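Local coordinates for filamentation induced by cAMP protein Fic (PDB 4RGL), which belongs to the Fic/DOC family, pairing a helical Fic domain with a small C-terminal domain of the helix-turn-helix clan, at residues A[264-276]-A[298-312]. Sequence-based numbering, arbitrary orientation.
Sequences QVTDQVAALIRAI and FRNNYLNPAMEDEWI
Leu272 is the knob that joins helix 267-276 to helix 298-308 in the C-terminal domain, which belongs to the helix-turn-helix clan; its helices and small three-stranded antiparallel sheet are consistent with a winged-helix fold. It fits into a hole formed by Phe298, Tyr302, Leu303 and Ala306. The two helix axes cross at -70°, 8.5 Å apart. With CG anti to the backbone N (chi1 -172°), Leu272 reaches across so that CD1 lies 3.8 Å from Tyr302 CB, while CD2 faces the Ala306 methyl. On one flank Gln268 sets its CB over one face of the Tyr302 ring, 3.8 Å from the ring centroid and 15° off the normal. The Gln268 chain bends at chi2, and its amide stands steeply to the ring plane. Val269 divides its two methyls: CG2 meets Pro305 CB at 3.8 Å, and CG1 meets Ala306 CB at 3.9 Å. Trp311, just past the second helix, offers one face to Val265 CG1; Ile273 CD1 comes up to the ring obliquely. Asp309 O lies over the opposite face. Leu286 and Leu329 extend the apolar packing around Ile276, whose CG1 lies 3.6 Å from Ile312 CD1.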
ATOM      1  N   GLN A 264      18.676 -11.804  11.305  1.00131.29           N
ATOM      2  CA  GLN A 264      18.533 -12.753  10.198  1.00130.67           C
ATOM      3  C   GLN A 264      19.405 -14.003  10.415  1.00135.31           C
ATOM      4  O   GLN A 264      20.501 -13.903  10.980  1.00136.21           O
ATOM      5  CB  GLN A 264      18.901 -12.092   8.862  1.00131.78           C
ATOM      6  CG  GLN A 264      17.993 -10.934   8.473  1.00147.85           C
ATOM      7  CD  GLN A 264      18.367 -10.362   7.126  1.00169.06           C
ATOM      8  OE1 GLN A 264      18.774 -11.084   6.201  1.00164.15           O
ATOM      9  NE2 GLN A 264      18.165  -9.064   6.958  1.00162.51           N
ATOM     10  N   VAL A 265      18.937 -15.173   9.916  1.00130.70           N
ATOM     11  CA  VAL A 265      19.687 -16.435  10.017  1.00130.76           C
ATOM     12  C   VAL A 265      20.375 -16.754   8.672  1.00133.34           C
ATOM     13  O   VAL A 265      19.861 -16.387   7.611  1.00132.17           O
ATOM     14  CB  VAL A 265      18.783 -17.622  10.478  1.00134.40           C
ATOM     15  CG1 VAL A 265      18.405 -17.485  11.944  1.00134.62           C
ATOM     16  CG2 VAL A 265      17.536 -17.749   9.598  1.00133.07           C
ATOM     17  N   THR A 266      21.531 -17.449   8.725  1.00129.78           N
ATOM     18  CA  THR A 266      22.265 -17.858   7.516  1.00129.40           C
ATOM     19  C   THR A 266      21.521 -19.031   6.828  1.00131.96           C
ATOM     20  O   THR A 266      20.702 -19.691   7.471  1.00131.09           O
ATOM     21  CB  THR A 266      23.719 -18.246   7.889  1.00136.46           C
ATOM     22  OG1 THR A 266      24.181 -17.404   8.946  1.00135.28           O
ATOM     23  CG2 THR A 266      24.668 -18.164   6.700  1.00134.94           C
ATOM     24  N   ASP A 267      21.808 -19.286   5.517  1.00128.07           N
ATOM     25  CA  ASP A 267      21.181 -20.410   4.777  1.00127.42           C
ATOM     26  C   ASP A 267      21.493 -21.761   5.461  1.00129.89           C
ATOM     27  O   ASP A 267      20.685 -22.693   5.386  1.00128.68           O
ATOM     28  CB  ASP A 267      21.657 -20.435   3.309  1.00129.97           C
ATOM     29  CG  ASP A 267      21.087 -19.312   2.453  1.00141.11           C
ATOM     30  OD1 ASP A 267      19.922 -18.909   2.698  1.00140.72           O
ATOM     31  OD2 ASP A 267      21.749 -18.928   1.462  1.00148.06           O
ATOM     32  N   GLN A 268      22.658 -21.845   6.152  1.00126.04           N
ATOM     33  CA  GLN A 268      23.057 -23.031   6.913  1.00125.64           C
ATOM     34  C   GLN A 268      22.222 -23.150   8.203  1.00127.06           C
ATOM     35  O   GLN A 268      21.698 -24.226   8.503  1.00126.68           O
ATOM     36  CB  GLN A 268      24.570 -22.980   7.254  1.00127.99           C
ATOM     37  CG  GLN A 268      25.502 -23.270   6.053  1.00140.79           C
ATOM     38  CD  GLN A 268      25.471 -22.189   4.992  1.00156.85           C
ATOM     39  OE1 GLN A 268      25.286 -21.002   5.280  1.00150.36           O
ATOM     40  NE2 GLN A 268      25.737 -22.571   3.752  1.00149.95           N
ATOM     41  N   VAL A 269      22.068 -22.023   8.942  1.00121.72           N
ATOM     42  CA  VAL A 269      21.320 -21.983  10.210  1.00120.60           C
ATOM     43  C   VAL A 269      19.797 -22.156   9.946  1.00121.85           C
ATOM     44  O   VAL A 269      19.110 -22.810  10.733  1.00121.67           O
ATOM     45  CB  VAL A 269      21.609 -20.666  10.987  1.00124.35           C
ATOM     46  CG1 VAL A 269      20.897 -20.658  12.343  1.00124.27           C
ATOM     47  CG2 VAL A 269      23.111 -20.454  11.164  1.00125.26           C
ATOM     48  N   ALA A 270      19.286 -21.580   8.829  1.00116.13           N
ATOM     49  CA  ALA A 270      17.863 -21.681   8.466  1.00114.28           C
ATOM     50  C   ALA A 270      17.461 -23.136   8.182  1.00116.67           C
ATOM     51  O   ALA A 270      16.369 -23.561   8.571  1.00115.73           O
ATOM     52  CB  ALA A 270      17.570 -20.814   7.251  1.00114.06           C
ATOM     53  N   ALA A 271      18.360 -23.907   7.525  1.00112.82           N
ATOM     54  CA  ALA A 271      18.109 -25.314   7.194  1.00112.68           C
ATOM     55  C   ALA A 271      18.047 -26.190   8.463  1.00116.08           C
ATOM     56  O   ALA A 271      17.290 -27.164   8.498  1.00115.69           O
ATOM     57  CB  ALA A 271      19.189 -25.830   6.258  1.00114.07           C
ATOM     58  N   LEU A 272      18.845 -25.836   9.507  1.00112.24           N
ATOM     59  CA  LEU A 272      18.872 -26.585  10.772  1.00112.61           C
ATOM     60  C   LEU A 272      17.556 -26.381  11.558  1.00116.09           C
ATOM     61  O   LEU A 272      17.004 -27.349  12.090  1.00116.42           O
ATOM     62  CB  LEU A 272      20.092 -26.153  11.632  1.00113.12           C
ATOM     63  CG  LEU A 272      20.370 -26.998  12.903  1.00118.71           C
ATOM     64  CD1 LEU A 272      21.837 -27.023  13.226  1.00119.61           C
ATOM     65  CD2 LEU A 272      19.567 -26.490  14.099  1.00120.69           C
ATOM     66  N   ILE A 273      17.060 -25.117  11.625  1.00111.30           N
ATOM     67  CA  ILE A 273      15.815 -24.782  12.342  1.00110.44           C
ATOM     68  C   ILE A 273      14.625 -25.563  11.729  1.00112.46           C
ATOM     69  O   ILE A 273      13.818 -26.134  12.470  1.00112.24           O
ATOM     70  CB  ILE A 273      15.562 -23.240  12.318  1.00112.59           C
ATOM     71  CG1 ILE A 273      16.758 -22.470  12.950  1.00113.69           C
ATOM     72  CG2 ILE A 273      14.234 -22.887  13.024  1.00113.03           C
ATOM     73  CD1 ILE A 273      16.713 -20.907  12.759  1.00121.09           C
ATOM     74  N   ARG A 274      14.557 -25.628  10.377  1.00107.63           N
ATOM     75  CA  ARG A 274      13.498 -26.370   9.679  1.00106.99           C
ATOM     76  C   ARG A 274      13.656 -27.891   9.887  1.00111.73           C
ATOM     77  O   ARG A 274      12.655 -28.615   9.917  1.00111.42           O
ATOM     78  CB  ARG A 274      13.496 -26.038   8.175  1.00106.09           C
ATOM     79  CG  ARG A 274      13.028 -24.617   7.854  1.00114.38           C
ATOM     80  CD  ARG A 274      12.833 -24.406   6.355  1.00123.68           C
ATOM     81  NE  ARG A 274      14.097 -24.491   5.617  1.00133.10           N
ATOM     82  CZ  ARG A 274      14.851 -23.437   5.318  1.00147.21           C
ATOM     83  NH1 ARG A 274      14.466 -22.214   5.672  1.00134.56           N
ATOM     84  NH2 ARG A 274      15.987 -23.594   4.653  1.00132.80           N
ATOM     85  N   ALA A 275      14.918 -28.370  10.043  1.00108.72           N
ATOM     86  CA  ALA A 275      15.201 -29.797  10.245  1.00109.40           C
ATOM     87  C   ALA A 275      14.730 -30.274  11.632  1.00112.64           C
ATOM     88  O   ALA A 275      14.234 -31.395  11.753  1.00113.36           O
ATOM     89  CB  ALA A 275      16.686 -30.064  10.079  1.00110.76           C
ATOM     90  N   ILE A 276      14.877 -29.416  12.679  1.00107.93           N
ATOM     91  CA  ILE A 276      14.436 -29.754  14.048  1.00108.42           C
ATOM     92  C   ILE A 276      12.891 -29.868  14.098  1.00110.92           C
ATOM     93  O   ILE A 276      12.360 -30.909  14.499  1.00111.68           O
ATOM     94  CB  ILE A 276      14.959 -28.699  15.091  1.00111.44           C
ATOM     95  CG1 ILE A 276      16.521 -28.666  15.145  1.00112.19           C
ATOM     96  CG2 ILE A 276      14.351 -28.956  16.498  1.00113.22           C
ATOM     97  CD1 ILE A 276      17.184 -29.865  15.904  1.00122.22           C
ATOM     98  N   PHE A 298      29.543 -29.270  10.291  1.00106.96           N
ATOM     99  CA  PHE A 298      28.243 -29.275  10.975  1.00105.56           C
ATOM    100  C   PHE A 298      28.314 -28.516  12.319  1.00110.88           C
ATOM    101  O   PHE A 298      27.432 -27.717  12.617  1.00109.55           O
ATOM    102  CB  PHE A 298      27.749 -30.719  11.207  1.00107.28           C
ATOM    103  CG  PHE A 298      26.546 -30.817  12.122  1.00107.52           C
ATOM    104  CD1 PHE A 298      25.295 -30.383  11.702  1.00108.81           C
ATOM    105  CD2 PHE A 298      26.660 -31.375  13.390  1.00109.95           C
ATOM    106  CE1 PHE A 298      24.191 -30.448  12.558  1.00109.25           C
ATOM    107  CE2 PHE A 298      25.552 -31.457  14.238  1.00112.35           C
ATOM    108  CZ  PHE A 298      24.326 -30.993  13.817  1.00109.13           C
ATOM    109  N   ARG A 299      29.343 -28.788  13.125  1.00109.81           N
ATOM    110  CA  ARG A 299      29.475 -28.172  14.440  1.00110.65           C
ATOM    111  C   ARG A 299      29.742 -26.652  14.312  1.00115.55           C
ATOM    112  O   ARG A 299      29.091 -25.861  14.989  1.00114.67           O
ATOM    113  CB  ARG A 299      30.612 -28.854  15.236  1.00112.54           C
ATOM    114  CG  ARG A 299      30.464 -28.768  16.768  1.00122.85           C
ATOM    115  CD  ARG A 299      29.351 -29.680  17.288  1.00129.23           C
ATOM    116  NE  ARG A 299      29.394 -29.832  18.747  1.00137.64           N
ATOM    117  CZ  ARG A 299      28.756 -29.030  19.598  1.00154.01           C
ATOM    118  NH1 ARG A 299      28.056 -27.996  19.148  1.00144.37           N
ATOM    119  NH2 ARG A 299      28.831 -29.244  20.904  1.00140.76           N
ATOM    120  N   ASN A 300      30.630 -26.253  13.368  1.00113.09           N
ATOM    121  CA  ASN A 300      31.075 -24.857  13.227  1.00112.97           C
ATOM    122  C   ASN A 300      30.080 -23.986  12.416  1.00116.13           C
ATOM    123  O   ASN A 300      29.972 -22.785  12.686  1.00115.43           O
ATOM    124  CB  ASN A 300      32.460 -24.800  12.555  1.00112.95           C
ATOM    125  CG  ASN A 300      33.550 -25.515  13.324  1.00129.55           C
ATOM    126  OD1 ASN A 300      33.520 -25.613  14.558  1.00126.48           O
ATOM    127  ND2 ASN A 300      34.569 -25.974  12.613  1.00118.39           N
ATOM    128  N   ASN A 301      29.439 -24.560  11.365  1.00112.28           N
ATOM    129  CA  ASN A 301      28.605 -23.764  10.447  1.00110.91           C
ATOM    130  C   ASN A 301      27.096 -23.960  10.700  1.00114.26           C
ATOM    131  O   ASN A 301      26.288 -23.206  10.155  1.00113.08           O
ATOM    132  CB  ASN A 301      28.926 -24.116   8.978  1.00111.40           C
ATOM    133  CG  ASN A 301      30.371 -23.878   8.579  1.00135.73           C
ATOM    134  OD1 ASN A 301      31.180 -23.327   9.342  1.00130.48           O
ATOM    135  ND2 ASN A 301      30.719 -24.269   7.358  1.00127.30           N
ATOM    136  N   TYR A 302      26.714 -24.978  11.494  1.00111.10           N
ATOM    137  CA  TYR A 302      25.294 -25.279  11.691  1.00109.76           C
ATOM    138  C   TYR A 302      24.908 -25.295  13.190  1.00114.36           C
ATOM    139  O   TYR A 302      24.078 -24.488  13.613  1.00113.05           O
ATOM    140  CB  TYR A 302      24.933 -26.636  11.037  1.00110.56           C
ATOM    141  CG  TYR A 302      24.969 -26.614   9.521  1.00111.11           C
ATOM    142  CD1 TYR A 302      26.175 -26.711   8.831  1.00113.69           C
ATOM    143  CD2 TYR A 302      23.794 -26.601   8.778  1.00110.53           C
ATOM    144  CE1 TYR A 302      26.215 -26.690   7.437  1.00113.76           C
ATOM    145  CE2 TYR A 302      23.819 -26.611   7.383  1.00110.83           C
ATOM    146  CZ  TYR A 302      25.032 -26.661   6.716  1.00118.39           C
ATOM    147  OH  TYR A 302      25.063 -26.651   5.343  1.00119.25           O
ATOM    148  N   LEU A 303      25.478 -26.240  13.973  1.00112.51           N
ATOM    149  CA  LEU A 303      25.056 -26.476  15.355  1.00113.21           C
ATOM    150  C   LEU A 303      25.452 -25.301  16.295  1.00118.85           C
ATOM    151  O   LEU A 303      24.588 -24.784  17.007  1.00117.99           O
ATOM    152  CB  LEU A 303      25.645 -27.798  15.881  1.00114.56           C
ATOM    153  CG  LEU A 303      25.014 -28.348  17.179  1.00119.89           C
ATOM    154  CD1 LEU A 303      23.503 -28.516  17.032  1.00119.02           C
ATOM    155  CD2 LEU A 303      25.635 -29.662  17.561  1.00123.92           C
ATOM    156  N   ASN A 304      26.758 -24.901  16.312  1.00117.33           N
ATOM    157  CA  ASN A 304      27.231 -23.810  17.194  1.00118.19           C
ATOM    158  C   ASN A 304      26.577 -22.432  16.823  1.00122.53           C
ATOM    159  O   ASN A 304      26.127 -21.721  17.723  1.00122.26           O
ATOM    160  CB  ASN A 304      28.764 -23.693  17.163  1.00118.95           C
ATOM    161  CG  ASN A 304      29.482 -24.818  17.885  1.00138.65           C
ATOM    162  OD1 ASN A 304      28.953 -25.430  18.822  1.00132.06           O
ATOM    163  ND2 ASN A 304      30.738 -25.041  17.528  1.00130.30           N
ATOM    164  N   PRO A 305      26.489 -22.044  15.505  1.00119.30           N
ATOM    165  CA  PRO A 305      25.871 -20.740  15.170  1.00118.41           C
ATOM    166  C   PRO A 305      24.420 -20.637  15.664  1.00122.11           C
ATOM    167  O   PRO A 305      24.026 -19.597  16.198  1.00121.68           O
ATOM    168  CB  PRO A 305      25.938 -20.697  13.638  1.00119.22           C
ATOM    169  CG  PRO A 305      27.020 -21.634  13.278  1.00124.53           C
ATOM    170  CD  PRO A 305      26.992 -22.726  14.294  1.00120.86           C
ATOM    171  N   ALA A 306      23.629 -21.726  15.503  1.00118.57           N
ATOM    172  CA  ALA A 306      22.238 -21.767  15.968  1.00118.06           C
ATOM    173  C   ALA A 306      22.170 -21.814  17.504  1.00124.50           C
ATOM    174  O   ALA A 306      21.193 -21.351  18.093  1.00123.70           O
ATOM    175  CB  ALA A 306      21.526 -22.973  15.375  1.00118.23           C
HETATM  176  N   MSE A 307      23.220 -22.364  18.147  1.00123.91           N
HETATM  177  CA  MSE A 307      23.299 -22.474  19.607  1.00125.91           C
HETATM  178  C   MSE A 307      23.648 -21.099  20.244  1.00130.96           C
HETATM  179  O   MSE A 307      23.091 -20.745  21.290  1.00130.83           O
HETATM  180  CB  MSE A 307      24.355 -23.535  20.002  1.00129.91           C
HETATM  181  CG  MSE A 307      24.336 -23.899  21.481  1.00139.14           C
HETATM  182 SE   MSE A 307      22.890 -25.114  21.949  0.75147.79          SE
HETATM  183  CE  MSE A 307      23.050 -25.016  23.900  1.00147.00           C
ATOM    184  N   GLU A 308      24.577 -20.337  19.604  1.00128.22           N
ATOM    185  CA  GLU A 308      25.048 -19.035  20.115  1.00129.00           C
ATOM    186  C   GLU A 308      23.962 -17.942  19.984  1.00132.55           C
ATOM    187  O   GLU A 308      23.760 -17.164  20.922  1.00132.90           O
ATOM    188  CB  GLU A 308      26.333 -18.592  19.377  1.00130.47           C
ATOM    189  CG  GLU A 308      27.564 -19.429  19.718  1.00141.89           C
ATOM    190  CD  GLU A 308      28.099 -19.256  21.133  1.00162.55           C
ATOM    191  OE1 GLU A 308      27.938 -18.152  21.702  1.00155.92           O
ATOM    192  OE2 GLU A 308      28.765 -20.193  21.630  1.00155.83           O
ATOM    193  N   ASP A 309      23.275 -17.876  18.815  1.00127.67           N
ATOM    194  CA  ASP A 309      22.242 -16.857  18.572  1.00126.44           C
ATOM    195  C   ASP A 309      20.886 -17.248  19.247  1.00130.77           C
ATOM    196  O   ASP A 309      19.863 -16.602  18.993  1.00129.65           O
ATOM    197  CB  ASP A 309      22.045 -16.627  17.060  1.00126.53           C
ATOM    198  CG  ASP A 309      23.226 -15.954  16.367  1.00135.71           C
ATOM    199  OD1 ASP A 309      24.310 -15.860  16.993  1.00137.83           O
ATOM    200  OD2 ASP A 309      23.068 -15.534  15.199  1.00138.70           O
ATOM    201  N   GLU A 310      20.911 -18.279  20.142  1.00128.58           N
ATOM    202  CA  GLU A 310      19.750 -18.711  20.949  1.00128.79           C
ATOM    203  C   GLU A 310      18.529 -19.107  20.057  1.00131.54           C
ATOM    204  O   GLU A 310      17.397 -18.704  20.345  1.00130.71           O
ATOM    205  CB  GLU A 310      19.340 -17.610  21.953  1.00130.88           C
ATOM    206  CG  GLU A 310      20.397 -17.324  23.009  1.00141.70           C
ATOM    207  CD  GLU A 310      20.071 -16.165  23.935  1.00157.51           C
ATOM    208  OE1 GLU A 310      19.621 -15.110  23.431  1.00145.11           O
ATOM    209  OE2 GLU A 310      20.372 -16.274  25.144  1.00151.05           O
ATOM    210  N   TRP A 311      18.762 -19.951  19.031  1.00127.87           N
ATOM    211  CA  TRP A 311      17.673 -20.496  18.202  1.00126.64           C
ATOM    212  C   TRP A 311      17.329 -21.911  18.641  1.00129.99           C
ATOM    213  O   TRP A 311      16.191 -22.351  18.476  1.00128.83           O
ATOM    214  CB  TRP A 311      18.054 -20.487  16.710  1.00124.50           C
ATOM    215  CG  TRP A 311      18.279 -19.122  16.144  1.00124.95           C
ATOM    216  CD1 TRP A 311      19.472 -18.564  15.792  1.00128.07           C
ATOM    217  CD2 TRP A 311      17.282 -18.117  15.912  1.00124.01           C
ATOM    218  NE1 TRP A 311      19.277 -17.287  15.319  1.00126.82           N
ATOM    219  CE2 TRP A 311      17.945 -16.978  15.405  1.00127.61           C
ATOM    220  CE3 TRP A 311      15.886 -18.066  16.092  1.00124.84           C
ATOM    221  CZ2 TRP A 311      17.259 -15.809  15.050  1.00126.04           C
ATOM    222  CZ3 TRP A 311      15.211 -16.902  15.755  1.00125.39           C
ATOM    223  CH2 TRP A 311      15.893 -15.792  15.238  1.00125.62           C
ATOM    224  N   ILE A 312      18.329 -22.640  19.179  1.00127.23           N
ATOM    225  CA  ILE A 312      18.176 -24.035  19.588  1.00127.61           C
ATOM    226  C   ILE A 312      18.735 -24.230  21.026  1.00132.08           C
ATOM    227  O   ILE A 312      19.674 -23.530  21.423  1.00132.29           O
ATOM    228  CB  ILE A 312      18.897 -24.977  18.550  1.00130.42           C
ATOM    229  CG1 ILE A 312      18.482 -26.441  18.721  1.00132.09           C
ATOM    230  CG2 ILE A 312      20.430 -24.810  18.579  1.00131.26           C
ATOM    231  CD1 ILE A 312      17.151 -26.761  18.172  1.00139.61           C
TER